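Local coordinates for protein MHC class I antigen (Anolis carolinensis, PDB 7CPO) that probably presents short peptides at the cell surface for inspection by T cells, as a heavy chain paired with beta2-microglobulin, at residues Y114-S126 with W134-W148. Residues are numbered along the deposited sequence; the frame is centred on the assembly and turned at random.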
ATOM      1  N   TYR A 114      16.033   1.986  -6.703  1.00 16.57           N
ATOM      2  CA  TYR A 114      16.226   2.636  -5.423  1.00 19.14           C
ATOM      3  C   TYR A 114      16.507   1.559  -4.393  1.00 17.09           C
ATOM      4  O   TYR A 114      16.225   0.380  -4.602  1.00 14.89           O
ATOM      5  CB  TYR A 114      15.008   3.480  -5.024  1.00 15.15           C
ATOM      6  CG  TYR A 114      13.743   2.658  -4.939  1.00 21.74           C
ATOM      7  CD1 TYR A 114      13.339   2.109  -3.722  1.00 21.72           C
ATOM      8  CD2 TYR A 114      12.962   2.411  -6.072  1.00 17.92           C
ATOM      9  CE1 TYR A 114      12.195   1.353  -3.623  1.00 19.33           C
ATOM     10  CE2 TYR A 114      11.808   1.646  -5.986  1.00 18.30           C
ATOM     11  CZ  TYR A 114      11.446   1.125  -4.754  1.00 24.06           C
ATOM     12  OH  TYR A 114      10.335   0.375  -4.620  1.00 20.63           O
ATOM     13  N   TYR A 115      17.060   1.989  -3.269  1.00 21.64           N
ATOM     14  CA  TYR A 115      17.513   1.069  -2.236  1.00 24.55           C
ATOM     15  C   TYR A 115      17.717   1.885  -0.963  1.00 21.56           C
ATOM     16  O   TYR A 115      18.702   2.619  -0.850  1.00 20.14           O
ATOM     17  CB  TYR A 115      18.790   0.381  -2.715  1.00 17.25           C
ATOM     18  CG  TYR A 115      19.258  -0.778  -1.898  1.00 16.10           C
ATOM     19  CD1 TYR A 115      19.197  -2.072  -2.396  1.00 15.61           C
ATOM     20  CD2 TYR A 115      19.805  -0.582  -0.625  1.00 18.17           C
ATOM     21  CE1 TYR A 115      19.661  -3.154  -1.636  1.00 20.28           C
ATOM     22  CE2 TYR A 115      20.262  -1.656   0.143  1.00 16.42           C
ATOM     23  CZ  TYR A 115      20.193  -2.931  -0.371  1.00 21.91           C
ATOM     24  OH  TYR A 115      20.647  -3.988   0.380  1.00 24.85           O
ATOM     25  N   GLN A 116      16.772   1.797  -0.020  1.00 17.98           N
ATOM     26  CA  GLN A 116      16.633   2.780   1.049  1.00 14.38           C
ATOM     27  C   GLN A 116      16.246   2.111   2.357  1.00 16.96           C
ATOM     28  O   GLN A 116      15.494   1.131   2.375  1.00 23.70           O
ATOM     29  CB  GLN A 116      15.571   3.832   0.709  1.00 17.22           C
ATOM     30  CG  GLN A 116      15.740   4.465  -0.655  1.00 22.32           C
ATOM     31  CD  GLN A 116      14.605   5.409  -0.997  1.00 29.41           C
ATOM     32  OE1 GLN A 116      13.886   5.195  -1.965  1.00 34.90           O
ATOM     33  NE2 GLN A 116      14.438   6.459  -0.198  1.00 34.79           N
ATOM     34  N   TYR A 117      16.730   2.688   3.457  1.00 19.36           N
ATOM     35  CA  TYR A 117      16.456   2.226   4.809  1.00 16.02           C
ATOM     36  C   TYR A 117      15.963   3.384   5.662  1.00 19.70           C
ATOM     37  O   TYR A 117      16.449   4.510   5.524  1.00 24.61           O
ATOM     38  CB  TYR A 117      17.698   1.672   5.467  1.00 16.97           C
ATOM     39  CG  TYR A 117      18.326   0.447   4.837  1.00 21.04           C
ATOM     40  CD1 TYR A 117      17.826  -0.835   5.083  1.00 21.56           C
ATOM     41  CD2 TYR A 117      19.467   0.565   4.052  1.00 18.39           C
ATOM     42  CE1 TYR A 117      18.441  -1.967   4.548  1.00 18.26           C
ATOM     43  CE2 TYR A 117      20.082  -0.557   3.508  1.00 25.59           C
ATOM     44  CZ  TYR A 117      19.569  -1.819   3.766  1.00 20.26           C
ATOM     45  OH  TYR A 117      20.181  -2.916   3.217  1.00 29.53           O
ATOM     46  N   ALA A 118      15.022   3.108   6.565  1.00 18.07           N
ATOM     47  CA  ALA A 118      14.510   4.104   7.502  1.00 22.47           C
ATOM     48  C   ALA A 118      14.534   3.566   8.926  1.00 34.22           C
ATOM     49  O   ALA A 118      14.160   2.408   9.173  1.00 26.45           O
ATOM     50  CB  ALA A 118      13.078   4.515   7.172  1.00 18.55           C
ATOM     51  N   TYR A 119      14.930   4.422   9.870  1.00 20.09           N
ATOM     52  CA  TYR A 119      14.862   4.093  11.290  1.00 23.60           C
ATOM     53  C   TYR A 119      13.765   4.912  11.954  1.00 23.26           C
ATOM     54  O   TYR A 119      13.733   6.141  11.818  1.00 35.16           O
ATOM     55  CB  TYR A 119      16.202   4.354  11.975  1.00 24.99           C
ATOM     56  CG  TYR A 119      16.269   3.861  13.398  1.00 32.13           C
ATOM     57  CD1 TYR A 119      15.915   2.554  13.715  1.00 26.38           C
ATOM     58  CD2 TYR A 119      16.720   4.688  14.421  1.00 27.76           C
ATOM     59  CE1 TYR A 119      16.000   2.091  15.009  1.00 31.44           C
ATOM     60  CE2 TYR A 119      16.808   4.236  15.719  1.00 27.46           C
ATOM     61  CZ  TYR A 119      16.451   2.940  16.011  1.00 36.84           C
ATOM     62  OH  TYR A 119      16.542   2.480  17.306  1.00 35.53           O
ATOM     63  N   ASP A 120      12.872   4.237  12.665  1.00 24.15           N
ATOM     64  CA  ASP A 120      11.742   4.893  13.325  1.00 26.46           C
ATOM     65  C   ASP A 120      10.997   5.835  12.381  1.00 30.10           C
ATOM     66  O   ASP A 120      10.592   6.937  12.769  1.00 28.26           O
ATOM     67  CB  ASP A 120      12.202   5.655  14.570  1.00 27.87           C
ATOM     68  CG  ASP A 120      12.651   4.740  15.671  1.00 28.83           C
ATOM     69  OD1 ASP A 120      12.077   3.642  15.778  1.00 35.22           O
ATOM     70  OD2 ASP A 120      13.568   5.114  16.432  1.00 38.69           O
ATOM     71  N   GLY A 121      10.841   5.418  11.122  1.00 25.62           N
ATOM     72  CA  GLY A 121      10.025   6.156  10.162  1.00 26.68           C
ATOM     73  C   GLY A 121      10.671   7.369   9.516  1.00 30.93           C
ATOM     74  O   GLY A 121       9.998   8.067   8.743  1.00 30.37           O
ATOM     75  N   ARG A 122      11.938   7.647   9.820  1.00 31.62           N
ATOM     76  CA  ARG A 122      12.730   8.720   9.235  1.00 27.22           C
ATOM     77  C   ARG A 122      13.865   8.085   8.446  1.00 31.49           C
ATOM     78  O   ARG A 122      14.381   7.029   8.831  1.00 29.90           O
ATOM     79  CB  ARG A 122      13.311   9.627  10.327  1.00 27.57           C
ATOM     80  CG  ARG A 122      12.258  10.369  11.133  1.00 59.90           C
ATOM     81  CD  ARG A 122      12.863  11.200  12.280  1.00 50.73           C
ATOM     82  NE  ARG A 122      13.927  10.507  13.012  1.00 64.52           N
ATOM     83  CZ  ARG A 122      13.763   9.910  14.196  1.00 76.13           C
ATOM     84  NH1 ARG A 122      12.568   9.912  14.781  1.00 66.33           N
ATOM     85  NH2 ARG A 122      14.789   9.305  14.800  1.00 61.64           N
ATOM     86  N   ASP A 123      14.247   8.724   7.338  1.00 30.09           N
ATOM     87  CA  ASP A 123      15.339   8.215   6.516  1.00 25.87           C
ATOM     88  C   ASP A 123      16.565   7.926   7.357  1.00 23.70           C
ATOM     89  O   ASP A 123      16.923   8.702   8.247  1.00 27.16           O
ATOM     90  CB  ASP A 123      15.732   9.207   5.423  1.00 27.86           C
ATOM     91  CG  ASP A 123      14.629   9.468   4.443  1.00 31.60           C
ATOM     92  OD1 ASP A 123      13.698   8.649   4.360  1.00 37.36           O
ATOM     93  OD2 ASP A 123      14.731  10.468   3.708  1.00 36.98           O
ATOM     94  N   TYR A 124      17.223   6.809   7.060  1.00 20.09           N
ATOM     95  CA  TYR A 124      18.477   6.500   7.712  1.00 16.60           C
ATOM     96  C   TYR A 124      19.648   6.534   6.737  1.00 24.81           C
ATOM     97  O   TYR A 124      20.562   7.352   6.901  1.00 21.36           O
ATOM     98  CB  TYR A 124      18.388   5.155   8.427  1.00 17.65           C
ATOM     99  CG  TYR A 124      19.690   4.788   9.091  1.00 24.82           C
ATOM    100  CD1 TYR A 124      20.084   5.404  10.269  1.00 20.79           C
ATOM    101  CD2 TYR A 124      20.539   3.848   8.525  1.00 20.21           C
ATOM    102  CE1 TYR A 124      21.291   5.088  10.874  1.00 31.50           C
ATOM    103  CE2 TYR A 124      21.746   3.513   9.132  1.00 27.30           C
ATOM    104  CZ  TYR A 124      22.118   4.140  10.299  1.00 27.30           C
ATOM    105  OH  TYR A 124      23.316   3.826  10.894  1.00 24.83           O
ATOM    106  N   ILE A 125      19.652   5.663   5.726  1.00 24.31           N
ATOM    107  CA  ILE A 125      20.706   5.621   4.714  1.00 18.60           C
ATOM    108  C   ILE A 125      20.096   5.082   3.425  1.00 23.31           C
ATOM    109  O   ILE A 125      19.155   4.279   3.448  1.00 25.25           O
ATOM    110  CB  ILE A 125      21.925   4.776   5.184  1.00 21.24           C
ATOM    111  CG1 ILE A 125      23.209   5.243   4.496  1.00 19.73           C
ATOM    112  CG2 ILE A 125      21.700   3.256   4.992  1.00 15.65           C
ATOM    113  CD1 ILE A 125      24.477   4.694   5.124  1.00 16.43           C
ATOM    114  N   SER A 126      20.606   5.556   2.288  1.00 21.85           N
ATOM    115  CA  SER A 126      20.159   5.048   0.996  1.00 20.33           C
ATOM    116  C   SER A 126      21.339   4.993   0.040  1.00 22.33           C
ATOM    117  O   SER A 126      22.301   5.748   0.170  1.00 26.35           O
ATOM    118  CB  SER A 126      19.023   5.893   0.390  1.00 23.23           C
ATOM    119  OG  SER A 126      19.399   7.244   0.212  1.00 26.46           O
ATOM    120  N   TRP A 134      26.873   6.189  -0.384  1.00 21.41           N
ATOM    121  CA  TRP A 134      25.687   6.136   0.462  1.00 20.51           C
ATOM    122  C   TRP A 134      25.371   7.514   1.035  1.00 26.53           C
ATOM    123  O   TRP A 134      26.277   8.256   1.425  1.00 26.31           O
ATOM    124  CB  TRP A 134      25.877   5.112   1.593  1.00 21.40           C
ATOM    125  CG  TRP A 134      26.016   3.668   1.090  1.00 20.31           C
ATOM    126  CD1 TRP A 134      27.155   3.064   0.638  1.00 20.84           C
ATOM    127  CD2 TRP A 134      24.973   2.684   0.984  1.00 22.92           C
ATOM    128  NE1 TRP A 134      26.892   1.764   0.262  1.00 22.88           N
ATOM    129  CE2 TRP A 134      25.561   1.502   0.471  1.00 30.10           C
ATOM    130  CE3 TRP A 134      23.596   2.686   1.280  1.00 23.38           C
ATOM    131  CZ2 TRP A 134      24.821   0.329   0.241  1.00 14.97           C
ATOM    132  CZ3 TRP A 134      22.864   1.523   1.056  1.00 18.31           C
ATOM    133  CH2 TRP A 134      23.482   0.362   0.538  1.00 17.34           C
ATOM    134  N   MET A 135      24.080   7.854   1.079  1.00 18.43           N
ATOM    135  CA  MET A 135      23.596   9.081   1.703  1.00 27.90           C
ATOM    136  C   MET A 135      23.098   8.782   3.115  1.00 24.28           C
ATOM    137  O   MET A 135      22.028   8.192   3.292  1.00 27.10           O
ATOM    138  CB  MET A 135      22.469   9.712   0.890  1.00 26.77           C
ATOM    139  CG  MET A 135      22.740   9.821  -0.572  1.00 39.47           C
ATOM    140  SD  MET A 135      21.231  10.269  -1.435  1.00 73.30           S
ATOM    141  CE  MET A 135      20.485  11.415  -0.249  1.00 39.04           C
ATOM    142  N   ALA A 136      23.850   9.237   4.109  1.00 25.16           N
ATOM    143  CA  ALA A 136      23.441   9.162   5.503  1.00 27.26           C
ATOM    144  C   ALA A 136      22.548  10.342   5.845  1.00 24.47           C
ATOM    145  O   ALA A 136      22.814  11.475   5.439  1.00 36.07           O
ATOM    146  CB  ALA A 136      24.667   9.168   6.419  1.00 30.93           C
ATOM    147  N   ALA A 137      21.494  10.082   6.609  1.00 28.07           N
ATOM    148  CA  ALA A 137      20.552  11.150   6.916  1.00 31.64           C
ATOM    149  C   ALA A 137      20.986  11.993   8.109  1.00 30.92           C
ATOM    150  O   ALA A 137      20.524  13.129   8.241  1.00 31.11           O
ATOM    151  CB  ALA A 137      19.149  10.571   7.157  1.00 23.04           C
ATOM    152  N   ASP A 138      21.865  11.478   8.970  1.00 31.82           N
ATOM    153  CA  ASP A 138      22.294  12.197  10.164  1.00 34.26           C
ATOM    154  C   ASP A 138      23.679  11.704  10.561  1.00 39.04           C
ATOM    155  O   ASP A 138      24.252  10.821   9.915  1.00 37.21           O
ATOM    156  CB  ASP A 138      21.294  12.013  11.304  1.00 29.12           C
ATOM    157  CG  ASP A 138      21.095  10.564  11.680  1.00 33.92           C
ATOM    158  OD1 ASP A 138      22.022   9.747  11.500  1.00 38.63           O
ATOM    159  OD2 ASP A 138      19.994  10.235  12.168  1.00 49.75           O
ATOM    160  N   VAL A 139      24.199  12.245  11.661  1.00 45.07           N
ATOM    161  CA  VAL A 139      25.573  11.939  12.059  1.00 39.84           C
ATOM    162  C   VAL A 139      25.697  10.513  12.604  1.00 42.55           C
ATOM    163  O   VAL A 139      26.731   9.877  12.345  1.00 40.11           O
ATOM    164  CB  VAL A 139      26.132  13.014  13.019  1.00 43.03           C
ATOM    165  CG1 VAL A 139      25.185  13.350  14.166  1.00 52.27           C
ATOM    166  CG2 VAL A 139      27.500  12.624  13.537  1.00 37.27           C
ATOM    167  N   PRO A 140      24.699   9.929  13.302  1.00 36.66           N
ATOM    168  CA  PRO A 140      24.807   8.485  13.604  1.00 36.10           C
ATOM    169  C   PRO A 140      24.900   7.607  12.370  1.00 33.70           C
ATOM    170  O   PRO A 140      25.721   6.682  12.340  1.00 31.83           O
ATOM    171  CB  PRO A 140      23.530   8.194  14.404  1.00 34.34           C
ATOM    172  CG  PRO A 140      23.235   9.450  15.074  1.00 35.30           C
ATOM    173  CD  PRO A 140      23.590  10.527  14.068  1.00 39.99           C
ATOM    174  N   ALA A 141      24.087   7.866  11.343  1.00 33.12           N
ATOM    175  CA  ALA A 141      24.180   7.065  10.125  1.00 29.64           C
ATOM    176  C   ALA A 141      25.550   7.165   9.456  1.00 30.85           C
ATOM    177  O   ALA A 141      25.902   6.284   8.656  1.00 26.80           O
ATOM    178  CB  ALA A 141      23.101   7.478   9.139  1.00 28.81           C
ATOM    179  N   GLN A 142      26.344   8.194   9.783  1.00 25.22           N
ATOM    180  CA  GLN A 142      27.679   8.301   9.202  1.00 26.34           C
ATOM    181  C   GLN A 142      28.570   7.153   9.626  1.00 26.96           C
ATOM    182  O   GLN A 142      29.510   6.811   8.899  1.00 31.43           O
ATOM    183  CB  GLN A 142      28.319   9.644   9.552  1.00 27.33           C
ATOM    184  CG  GLN A 142      27.782  10.759   8.673  1.00 26.11           C
ATOM    185  CD  GLN A 142      28.056  12.129   9.224  1.00 42.46           C
ATOM    186  OE1 GLN A 142      28.984  12.319  10.014  1.00 43.40           O
ATOM    187  NE2 GLN A 142      27.236  13.101   8.826  1.00 36.38           N
ATOM    188  N   ASN A 143      28.272   6.521  10.759  1.00 26.97           N
ATOM    189  CA  ASN A 143      28.920   5.254  11.083  1.00 30.80           C
ATOM    190  C   ASN A 143      28.659   4.221   9.988  1.00 30.27           C
ATOM    191  O   ASN A 143      29.586   3.585   9.479  1.00 35.87           O
ATOM    192  CB  ASN A 143      28.427   4.756  12.447  1.00 37.79           C
ATOM    193  CG  ASN A 143      28.704   5.758  13.581  1.00 42.32           C
ATOM    194  OD1 ASN A 143      29.854   6.129  13.835  1.00 47.84           O
ATOM    195  ND2 ASN A 143      27.641   6.209  14.253  1.00 33.47           N
ATOM    196  N   THR A 144      27.402   4.073   9.579  1.00 27.74           N
ATOM    197  CA  THR A 144      27.096   3.108   8.532  1.00 26.87           C
ATOM    198  C   THR A 144      27.675   3.545   7.188  1.00 31.02           C
ATOM    199  O   THR A 144      28.205   2.713   6.440  1.00 23.53           O
ATOM    200  CB  THR A 144      25.584   2.909   8.442  1.00 26.40           C
ATOM    201  OG1 THR A 144      25.106   2.384   9.689  1.00 26.98           O
ATOM    202  CG2 THR A 144      25.246   1.940   7.336  1.00 24.01           C
ATOM    203  N   LYS A 145      27.619   4.851   6.874  1.00 25.42           N
ATOM    204  CA  LYS A 145      28.122   5.331   5.582  1.00 28.41           C
ATOM    205  C   LYS A 145      29.563   4.925   5.363  1.00 32.70           C
ATOM    206  O   LYS A 145      30.055   4.850   4.232  1.00 35.25           O
ATOM    207  CB  LYS A 145      27.993   6.854   5.485  1.00 34.46           C
ATOM    208  CG  LYS A 145      28.597   7.477   4.220  1.00 15.74           C
ATOM    209  CD  LYS A 145      28.153   8.941   4.096  1.00 29.03           C
ATOM    210  CE  LYS A 145      28.860   9.672   2.935  1.00 25.38           C
ATOM    211  NZ  LYS A 145      28.835   8.917   1.627  1.00 28.79           N
ATOM    212  N   ARG A 146      30.228   4.599   6.422  1.00 39.87           N
ATOM    213  CA  ARG A 146      31.638   4.336   6.391  1.00 33.60           C
ATOM    214  C   ARG A 146      32.083   2.993   5.898  1.00 31.35           C
ATOM    215  O   ARG A 146      32.946   2.853   5.024  1.00 41.61           O
ATOM    216  CB  ARG A 146      32.046   4.489   7.806  1.00 49.51           C
ATOM    217  CG  ARG A 146      32.809   5.615   7.847  1.00 62.40           C
ATOM    218  CD  ARG A 146      32.421   6.700   6.877  1.00 70.77           C
ATOM    219  NE  ARG A 146      33.402   7.559   7.375  1.00 87.73           N
ATOM    220  CZ  ARG A 146      33.167   8.500   8.257  1.00 86.85           C
ATOM    221  NH1 ARG A 146      34.221   9.155   8.768  1.00 71.06           N
ATOM    222  NH2 ARG A 146      31.926   8.803   8.572  1.00 85.47           N
ATOM    223  N   LYS A 147      31.585   2.021   6.626  1.00 34.43           N
ATOM    224  CA  LYS A 147      31.759   0.647   6.258  1.00 35.04           C
ATOM    225  C   LYS A 147      31.265   0.445   4.840  1.00 32.10           C
ATOM    226  O   LYS A 147      31.988  -0.095   3.994  1.00 34.77           O
ATOM    227  CB  LYS A 147      31.023  -0.162   7.314  1.00 42.59           C
ATOM    228  CG  LYS A 147      31.249   0.497   8.696  1.00 33.07           C
ATOM    229  CD  LYS A 147      31.017  -0.468   9.808  1.00 43.59           C
ATOM    230  CE  LYS A 147      29.551  -0.514  10.182  1.00 46.47           C
ATOM    231  NZ  LYS A 147      29.336  -1.557  11.242  1.00 47.48           N
ATOM    232  N   TRP A 148      30.116   1.039   4.518  1.00 24.16           N
ATOM    233  CA  TRP A 148      29.467   0.715   3.257  1.00 28.17           C
ATOM    234  C   TRP A 148      30.082   1.470   2.083  1.00 25.81           C
ATOM    235  O   TRP A 148      30.237   0.890   1.003  1.00 27.14           O
ATOM    236  CB  TRP A 148      27.971   0.971   3.367  1.00 21.32           C
ATOM    237  CG  TRP A 148      27.297   0.014   4.276  1.00 21.28           C
ATOM    238  CD1 TRP A 148      27.897  -0.919   5.086  1.00 26.88           C
ATOM    239  CD2 TRP A 148      25.887  -0.138   4.461  1.00 25.00           C
ATOM    240  NE1 TRP A 148      26.940  -1.629   5.776  1.00 24.17           N
ATOM    241  CE2 TRP A 148      25.699  -1.171   5.409  1.00 27.23           C
ATOM    242  CE3 TRP A 148      24.761   0.501   3.923  1.00 20.57           C
ATOM    243  CZ2 TRP A 148      24.431  -1.582   5.822  1.00 21.13           C
ATOM    244  CZ3 TRP A 148      23.496   0.088   4.337  1.00 24.27           C
ATOM    245  CH2 TRP A 148      23.344  -0.938   5.279  1.00 22.55           C
TER
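Ser126 and Met135 form the hydrogen-bonded pair of an antiparallel hairpin at the edge of the MHC class I peptide-binding platform, where the floor of the groove turns up into the first helix of the alpha 2 domain. Met135 N gives a fairly straight bond to Ser126 O (2.9 Å, 166° at the hydrogen), while the return bond from Ser126 N to Met135 O is longer at 3.2 Å. Ile125 CA also makes a CA-H...O contact with Met135 O. Two residues past Met135, Ala137 N still bonds to Tyr124 O (2.9 Å) as the chain leaves the strand. Asp138 OD1 then caps the coming helix by accepting from Ala141 N at 2.8 Å.

At a classic beta bulge, Tyr117 O takes Tyr124 N at 2.9 Å and, weakly, Ile125 N. The Tyr124 ring runs out to the helix because chi1 is fully extended (179°, CG trans to N), and Ala141 CB sits over one face of it, 3.8 Å from the centroid. Trp134 NE1 is satisfied by Asn155, and Trp148 NE1 by the backbone of the bound peptide. Thr144 OG1 also bonds to the peptide backbone; lying at the edge of the Tyr124 ring, near its plane, it accepts from Tyr124 OH at 2.6 Å.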